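PDB 6OFQ: heme-binding protein A / AI-2 binding protein A from Helicobacter pylori SS1, which binds peptides such as STSA in the periplasm, acting as the type II substrate-binding protein associated with an ABC transporter. Local coordinates for residues K106-K111 and K189-Y194; K98-H103 and V112-K117; Q333-P338 and A495-L500. All coordinates share one frame; numbering follows the deposited sequence. Where two conformers were deposited one is given.

How the interactions relate
From the N terminus, residues 98-103 come first, after strand 91-96, and interaction 2 closes a short loop of eight residues when 112-117 joins them at the start of helix 116-127. Within that loop lies 106-111, whose partner in interaction 1, 189-194 on helix 189-197, follows 77 residues later, so the two contacts cross. They also touch: in the conformer given, Lys117 NZ forms a salt bridge with Asp190 OD1 at 2.8 Å. Interaction 3 follows in series, spanning 156 residues to bring the end of strand 332-334 against strand 497-510. Its centre lies about 46 Å from that of interaction 1, on the opposite side of the chain's centre.

Interaction 1 of 3, residues K106-K111 and K189-Y194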
# COMPACT_ATOMS: atom_id res chain seq x y z
N LYS A 106 -12.97 9.64 24.06
CA LYS A 106 -12.81 9.61 25.53
C LYS A 106 -11.42 10.04 25.99
O LYS A 106 -11.23 10.50 27.13
CB LYS A 106 -13.21 8.22 26.04
CG LYS A 106 -12.14 7.16 25.95
CD LYS A 106 -12.65 5.85 26.56
CE LYS A 106 -11.78 4.66 26.21
NZ LYS A 106 -11.94 3.50 27.14
N TYR A 107 -10.41 9.94 25.13
CA TYR A 107 -9.02 10.21 25.45
C TYR A 107 -8.54 11.62 25.01
O TYR A 107 -7.39 12.00 25.27
CB TYR A 107 -8.09 9.12 24.94
CG TYR A 107 -8.30 8.79 23.48
CD1 TYR A 107 -7.67 9.54 22.49
CD2 TYR A 107 -9.08 7.72 23.11
CE1 TYR A 107 -7.88 9.24 21.17
CE2 TYR A 107 -9.22 7.37 21.79
CZ TYR A 107 -8.64 8.15 20.80
OH TYR A 107 -8.85 7.80 19.48
N TRP A 108 -9.35 12.26 24.21
CA TRP A 108 -9.10 13.60 23.69
C TRP A 108 -10.43 14.36 23.65
O TRP A 108 -11.24 14.29 22.72
CB TRP A 108 -8.35 13.54 22.35
CG TRP A 108 -8.13 14.90 21.76
CD1 TRP A 108 -8.63 15.41 20.62
CD2 TRP A 108 -7.29 15.94 22.29
NE1 TRP A 108 -8.19 16.69 20.38
CE2 TRP A 108 -7.34 17.03 21.38
CE3 TRP A 108 -6.51 16.06 23.44
CZ2 TRP A 108 -6.64 18.20 21.62
CZ3 TRP A 108 -5.86 17.22 23.69
CH2 TRP A 108 -5.90 18.26 22.76
N ASN A 109 -10.70 15.12 24.71
CA ASN A 109 -11.99 15.78 24.77
C ASN A 109 -12.06 17.22 24.26
O ASN A 109 -13.16 17.75 24.12
CB ASN A 109 -12.57 15.67 26.20
CG ASN A 109 -13.85 16.49 26.41
OD1 ASN A 109 -13.83 17.50 27.14
ND2 ASN A 109 -14.95 16.08 25.78
N LYS A 110 -10.91 17.83 23.98
CA LYS A 110 -10.85 19.22 23.57
C LYS A 110 -11.27 19.32 22.11
O LYS A 110 -10.94 18.43 21.33
CB LYS A 110 -9.41 19.69 23.79
CG LYS A 110 -9.21 21.19 23.69
CD LYS A 110 -7.73 21.50 23.87
CE LYS A 110 -7.43 22.99 23.91
NZ LYS A 110 -7.59 23.50 25.29
N LYS A 111 -12.06 20.34 21.79
CA LYS A 111 -12.49 20.59 20.42
C LYS A 111 -11.55 21.61 19.77
O LYS A 111 -11.43 22.77 20.15
CB LYS A 111 -13.95 21.04 20.27
CG LYS A 111 -14.37 21.10 18.81
CD LYS A 111 -15.87 21.01 18.52
CE LYS A 111 -16.15 19.98 17.43
NZ LYS A 111 -17.28 20.27 16.51
N LYS A 189 -1.51 18.63 16.10
CA LYS A 189 -0.44 19.18 16.93
C LYS A 189 -0.87 19.40 18.40
O LYS A 189 -0.04 19.10 19.26
CB LYS A 189 0.03 20.50 16.30
CG LYS A 189 1.20 21.13 17.04
CD LYS A 189 2.39 20.23 17.18
CE LYS A 189 3.75 20.90 17.27
NZ LYS A 189 4.17 21.31 18.62
N ASP A 190 -2.10 19.88 18.57
CA ASP A 190 -2.62 20.07 19.95
C ASP A 190 -2.61 18.75 20.72
O ASP A 190 -2.12 18.64 21.87
CB ASP A 190 -3.97 20.77 19.96
CG ASP A 190 -3.89 22.21 19.48
OD1 ASP A 190 -3.01 22.96 19.95
OD2 ASP A 190 -4.52 22.57 18.47
N TYR A 191 -3.13 17.68 20.07
CA TYR A 191 -3.14 16.37 20.70
C TYR A 191 -1.72 15.85 20.98
O TYR A 191 -1.37 15.34 22.05
CB TYR A 191 -3.97 15.37 19.87
CG TYR A 191 -4.01 13.95 20.42
CD1 TYR A 191 -4.48 13.70 21.70
CD2 TYR A 191 -3.67 12.84 19.64
CE1 TYR A 191 -4.58 12.45 22.22
CE2 TYR A 191 -3.83 11.56 20.12
CZ TYR A 191 -4.27 11.36 21.41
OH TYR A 191 -4.40 10.08 21.92
N ALA A 192 -0.82 15.97 20.00
CA ALA A 192 0.57 15.61 20.17
C ALA A 192 1.24 16.37 21.34
O ALA A 192 1.96 15.72 22.08
CB ALA A 192 1.34 15.91 18.87
N ASP A 193 0.95 17.67 21.43
CA ASP A 193 1.55 18.46 22.52
C ASP A 193 1.01 17.95 23.87
O ASP A 193 1.79 17.82 24.82
CB ASP A 193 1.22 19.93 22.34
CG ASP A 193 1.98 20.61 21.24
OD1 ASP A 193 3.02 20.03 20.83
OD2 ASP A 193 1.48 21.71 20.99
N TYR A 194 -0.30 17.70 23.92
CA TYR A 194 -0.97 17.16 25.15
C TYR A 194 -0.32 15.88 25.59
O TYR A 194 0.03 15.64 26.74
CB TYR A 194 -2.44 16.99 24.96
CG TYR A 194 -3.17 16.05 25.88
CD1 TYR A 194 -3.82 16.54 27.01
CD2 TYR A 194 -3.42 14.75 25.47
CE1 TYR A 194 -4.51 15.69 27.86
CE2 TYR A 194 -4.13 13.90 26.30
CZ TYR A 194 -4.66 14.36 27.49
OH TYR A 194 -5.35 13.49 28.32
O HOH W 1 -6.32 11.40 27.55
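Trp108 lies against helix 189-197 and, with Tyr191 and Tyr194, makes an aromatic cluster that ties the loop between strand 91-96 and helix 116-127 to this later helix. The tight part is around the buried indole. Tyr191 covers one face with its backbone as well as its ring: its CA stands 4.0 Å from the centroid of the Trp108 six-membered ring and 11° off the ring normal, a CH-pi contact. Tyr191 CD1 comes within 3.6 Å of Trp108 CE3, the tyrosine presenting its edge there. The planes of the Tyr191 ring and the indole five-membered ring are steeply tilted, at 57° to each other. On the other indole face lies CB of Lys110, so the ring is sandwiched between its own loop and the helix. Trp108 CG is anti to the backbone N (chi1 177°), which carries the six-membered ring outward to the helix, where CH2 lies 3.9 Å from the carbonyl carbon of Asp190. Tyr107 meets the hydroxyl end of Tyr191, CD1 to OH being 3.4 Å; that hydroxyl is hydrogen-bonded to Lys207 O, and the Tyr107 hydroxyl to Pro208 O, so both polar ends are tied to the 207-208 loop. The outer side is looser. Tyr194 is exposed, and no direct hydrogen bond joins the two segments. A water hydrogen-bonds to Tyr107 O and sits at the edge of the Tyr194 ring, but its very short separation from Tyr194 OH makes that second link doubtful. Firmer is the apolar touch beside it, with Trp108 CZ3 lying 3.7 Å from Tyr194 CB.

Interaction 2 of 3, residues K98-H103 and V112-K117; sequences KGVYFH and VEFSAK
Val100 O is gripped twice: Phe114 N donates to it at 2.8 Å, approaching at a C=O...N angle of 160°, and Glu113 CA adds a CA-H...O contact at 3.3 Å. Val112 O is held in the matching way, by Phe102 N at 3.0 Å and by Tyr101 CA. These two backbone bonds flank Tyr101 and Glu113, the non-hydrogen-bonded pair of a single antiparallel beta bridge that pinches the loop just before helix 116-127. Water 2 carries the pairing further, donating to Phe114 O and accepting from Val100 N. Glu113 runs fully extended (chi1 -173°), passing CG over one face of the Tyr101 ring and delivering its carboxylate to the backbone at Gly99. There Gly99 N donates to Glu113 OE2 at 2.9 Å, meeting the oxygen on its anti side and 26° out of the carboxylate plane. On the buried side Phe102 CE2 comes within 3.8 Å of Phe114 CA, Phe102 CD2 packs on Val112 CG2, and Val100 CG1 lies 4.0 Å from Phe114 CB. Val100 and Phe114 point the same way, and both reach Leu79 of strand 75-85.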
# COMPACT_ATOMS: atom_id res chain seq x y z
N LYS A 98 -11.35 25.89 6.25
CA LYS A 98 -11.63 26.46 7.57
C LYS A 98 -12.80 25.73 8.20
O LYS A 98 -13.68 25.18 7.54
CB LYS A 98 -11.95 27.95 7.38
CG LYS A 98 -10.78 28.76 6.82
CD LYS A 98 -11.21 30.23 6.77
CE LYS A 98 -10.12 31.08 6.15
NZ LYS A 98 -10.56 32.49 6.28
N GLY A 99 -12.81 25.83 9.52
CA GLY A 99 -13.86 25.26 10.35
C GLY A 99 -13.92 23.75 10.37
O GLY A 99 -14.97 23.16 10.65
N VAL A 100 -12.78 23.09 10.17
CA VAL A 100 -12.68 21.63 10.29
C VAL A 100 -12.17 21.42 11.70
O VAL A 100 -11.18 22.00 12.15
CB VAL A 100 -11.62 21.13 9.30
CG1 VAL A 100 -11.34 19.64 9.54
CG2 VAL A 100 -12.02 21.44 7.87
N TYR A 101 -12.77 20.44 12.39
CA TYR A 101 -12.38 20.11 13.73
C TYR A 101 -11.84 18.68 13.81
O TYR A 101 -12.39 17.79 13.13
CB TYR A 101 -13.56 20.28 14.70
CG TYR A 101 -13.88 21.77 14.85
CD1 TYR A 101 -13.18 22.50 15.79
CD2 TYR A 101 -14.76 22.42 14.02
CE1 TYR A 101 -13.29 23.87 15.91
CE2 TYR A 101 -14.89 23.80 14.10
CZ TYR A 101 -14.16 24.49 15.03
OH TYR A 101 -14.26 25.85 15.18
N PHE A 102 -10.86 18.48 14.69
CA PHE A 102 -10.41 17.14 15.02
C PHE A 102 -11.45 16.41 15.87
O PHE A 102 -12.19 17.01 16.63
CB PHE A 102 -9.06 17.16 15.72
CG PHE A 102 -7.90 17.43 14.80
CD1 PHE A 102 -7.33 16.41 14.06
CD2 PHE A 102 -7.43 18.74 14.68
CE1 PHE A 102 -6.26 16.67 13.20
CE2 PHE A 102 -6.36 18.99 13.83
CZ PHE A 102 -5.73 17.96 13.17
N HIS A 103 -11.40 15.08 15.77
CA HIS A 103 -12.34 14.25 16.55
C HIS A 103 -12.27 14.50 18.06
O HIS A 103 -11.23 14.79 18.59
CB HIS A 103 -11.97 12.79 16.39
CG HIS A 103 -12.02 12.34 14.97
ND1 HIS A 103 -11.14 11.40 14.49
CD2 HIS A 103 -12.83 12.67 13.95
CE1 HIS A 103 -11.38 11.21 13.21
NE2 HIS A 103 -12.42 11.94 12.86
N VAL A 112 -10.77 21.14 18.80
CA VAL A 112 -9.69 21.96 18.25
C VAL A 112 -9.81 22.01 16.75
O VAL A 112 -10.09 21.02 16.09
CB VAL A 112 -8.27 21.59 18.67
CG1 VAL A 112 -8.21 21.44 20.19
CG2 VAL A 112 -7.80 20.28 18.12
N GLU A 113 -9.74 23.22 16.20
CA GLU A 113 -9.84 23.47 14.77
C GLU A 113 -8.49 23.20 14.09
O GLU A 113 -7.43 23.65 14.50
CB GLU A 113 -10.30 24.92 14.49
CG GLU A 113 -10.59 25.21 13.03
CD GLU A 113 -10.94 26.67 12.72
OE1 GLU A 113 -10.84 27.45 13.71
OE2 GLU A 113 -11.24 27.06 11.58
N PHE A 114 -8.56 22.44 12.99
CA PHE A 114 -7.43 22.19 12.09
C PHE A 114 -6.93 23.51 11.49
O PHE A 114 -7.70 24.37 11.10
CB PHE A 114 -7.93 21.24 10.98
CG PHE A 114 -7.09 21.28 9.72
CD1 PHE A 114 -5.82 20.75 9.70
CD2 PHE A 114 -7.58 21.88 8.59
CE1 PHE A 114 -5.00 20.86 8.58
CE2 PHE A 114 -6.81 21.92 7.42
CZ PHE A 114 -5.55 21.40 7.45
N SER A 115 -5.62 23.62 11.43
CA SER A 115 -5.00 24.78 10.83
C SER A 115 -3.62 24.39 10.31
O SER A 115 -3.12 23.25 10.43
CB SER A 115 -4.96 25.93 11.87
OG SER A 115 -4.02 25.64 12.87
N ALA A 116 -2.89 25.42 9.83
CA ALA A 116 -1.62 25.21 9.21
C ALA A 116 -0.60 24.54 10.12
O ALA A 116 0.28 23.79 9.67
CB ALA A 116 -1.12 26.52 8.64
N LYS A 117 -0.65 24.81 11.43
CA LYS A 117 0.31 24.18 12.33
C LYS A 117 0.23 22.65 12.36
O LYS A 117 1.22 22.00 12.65
CB LYS A 117 0.19 24.72 13.76
CG LYS A 117 -1.02 24.30 14.57
CD LYS A 117 -0.88 24.87 15.98
CE LYS A 117 -1.89 24.26 16.94
NZ LYS A 117 -1.89 24.93 18.27
O HOH W 2 -10.10 24.23 9.63
O HOH W 3 -10.38 18.00 18.82

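Interaction 3 of 3, residues Q333-P338 and A495-L500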
# COMPACT_ATOMS: atom_id res chain seq x y z
N GLN A 333 -3.71 -11.97 -13.84
CA GLN A 333 -3.00 -11.87 -15.11
C GLN A 333 -1.52 -12.08 -14.89
O GLN A 333 -0.98 -11.63 -13.86
CB GLN A 333 -3.30 -10.50 -15.77
CG GLN A 333 -2.57 -10.25 -17.07
CD GLN A 333 -2.98 -9.00 -17.86
OE1 GLN A 333 -4.04 -8.43 -17.61
NE2 GLN A 333 -2.19 -8.62 -18.88
N LYS A 334 -0.80 -12.72 -15.80
CA LYS A 334 0.64 -12.92 -15.67
C LYS A 334 1.36 -11.57 -15.57
O LYS A 334 1.12 -10.68 -16.39
CB LYS A 334 1.13 -13.68 -16.90
CG LYS A 334 2.64 -13.86 -17.01
CD LYS A 334 3.14 -14.83 -18.07
CE LYS A 334 2.22 -15.14 -19.22
NZ LYS A 334 2.74 -16.35 -19.91
N MET A 335 2.23 -11.44 -14.57
CA MET A 335 3.00 -10.21 -14.41
C MET A 335 4.20 -10.22 -15.35
O MET A 335 4.89 -11.24 -15.54
CB MET A 335 3.40 -10.08 -12.95
CG MET A 335 4.20 -8.83 -12.60
SD MET A 335 4.55 -8.84 -10.82
CE MET A 335 5.54 -7.35 -10.66
N VAL A 336 4.43 -9.05 -15.97
CA VAL A 336 5.55 -8.80 -16.87
C VAL A 336 6.37 -7.63 -16.33
O VAL A 336 7.54 -7.82 -16.01
CB VAL A 336 5.04 -8.50 -18.28
CG1 VAL A 336 6.23 -8.29 -19.20
CG2 VAL A 336 4.22 -9.71 -18.79
N ASN A 337 5.81 -6.45 -16.19
CA ASN A 337 6.47 -5.25 -15.64
C ASN A 337 6.17 -5.09 -14.16
O ASN A 337 5.26 -5.72 -13.60
CB ASN A 337 6.03 -4.00 -16.42
CG ASN A 337 6.33 -4.13 -17.91
OD1 ASN A 337 7.51 -4.35 -18.25
ND2 ASN A 337 5.29 -4.11 -18.76
N PRO A 338 6.88 -4.18 -13.48
CA PRO A 338 6.67 -4.07 -12.02
C PRO A 338 5.33 -3.55 -11.58
O PRO A 338 5.00 -3.72 -10.42
CB PRO A 338 7.76 -3.13 -11.55
CG PRO A 338 8.82 -3.29 -12.60
CD PRO A 338 8.09 -3.46 -13.91
N ALA A 495 16.47 -8.48 -14.15
CA ALA A 495 15.72 -9.51 -13.41
C ALA A 495 15.98 -9.58 -11.93
O ALA A 495 16.34 -10.65 -11.39
CB ALA A 495 15.95 -10.88 -14.08
N PRO A 496 15.89 -8.47 -11.20
CA PRO A 496 16.15 -8.49 -9.76
C PRO A 496 15.03 -9.09 -8.94
O PRO A 496 14.97 -8.80 -7.74
CB PRO A 496 16.34 -7.02 -9.44
CG PRO A 496 15.32 -6.42 -10.33
CD PRO A 496 15.52 -7.12 -11.64
N TYR A 497 14.20 -9.94 -9.53
CA TYR A 497 12.99 -10.42 -8.90
C TYR A 497 12.36 -11.49 -9.79
O TYR A 497 12.86 -11.69 -10.90
CB TYR A 497 11.97 -9.31 -8.67
CG TYR A 497 11.18 -8.74 -9.78
CD1 TYR A 497 11.77 -8.14 -10.87
CD2 TYR A 497 9.81 -8.67 -9.64
CE1 TYR A 497 11.01 -7.50 -11.87
CE2 TYR A 497 9.04 -8.11 -10.63
CZ TYR A 497 9.65 -7.44 -11.66
OH TYR A 497 8.85 -6.90 -12.64
N VAL A 498 11.31 -12.16 -9.33
CA VAL A 498 10.51 -12.97 -10.22
C VAL A 498 9.10 -12.36 -10.25
O VAL A 498 8.34 -12.49 -9.26
CB VAL A 498 10.38 -14.41 -9.77
CG1 VAL A 498 9.64 -15.18 -10.83
CG2 VAL A 498 11.73 -15.06 -9.49
N PRO A 499 8.67 -11.75 -11.34
CA PRO A 499 7.27 -11.28 -11.46
C PRO A 499 6.32 -12.48 -11.44
O PRO A 499 6.60 -13.51 -12.08
CB PRO A 499 7.20 -10.59 -12.80
CG PRO A 499 8.43 -10.93 -13.52
CD PRO A 499 9.45 -11.44 -12.57
N LEU A 500 5.22 -12.38 -10.68
CA LEU A 500 4.28 -13.53 -10.65
C LEU A 500 2.95 -13.07 -11.26
O LEU A 500 2.59 -13.46 -12.39
CB LEU A 500 4.12 -14.05 -9.22
CG LEU A 500 5.37 -14.69 -8.64
CD1 LEU A 500 5.12 -14.94 -7.20
CD2 LEU A 500 5.69 -15.98 -9.37
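Met335 runs alongside Pro499, its CG pressing on Pro499 CB at 3.5 Å, tighter than an ordinary carbon contact, and ends at the edge of the Tyr497 ring. The thioether chain is stretched out, with CG anti to the backbone N (chi1 -179°) and the later torsions extended too, so SD passes close to the Pro499-Leu500 backbone and the terminal methyl CE comes to lie 3.6 Å from Tyr497 CE2. Within its own segment, the same ring carries Pro499 CD over the centre of one face. Tyr497 also meets the aromatic rings of Trp295 and Trp443, so the methionine methyl touches the rim of a larger aromatic assembly.

Further out, the Tyr497 hydroxyl is set against Pro338, its OH 3.6 Å from CG. It lies 3.5 Å from Pro338 N as well, but a proline peptide nitrogen carries no hydrogen, and this approach is packing alone.

The polar edge lies where strand 332-334 pairs antiparallel with strand 497-510 in the mixed sheet of this type II periplasmic binding protein. Met335 N donates to Leu500 O at 3.0 Å and nearly straight (171°), yet the donor stands 51° out of the carbonyl plane, away from a lone-pair direction. Gln333 continues the pairing by backbone hydrogen bonding with Tyr502. The Tyr502 hydroxyl is bonded to Val336 N and Asn337 O, holding the chain where it leaves the strand.

One backbone bond beside close contacts of thioether, proline and aromatic carbon implies that 333-338 and 495-500 hold each other mainly by apolar packing, while Tyr502, further along the strand, adds polar bonds to the turn.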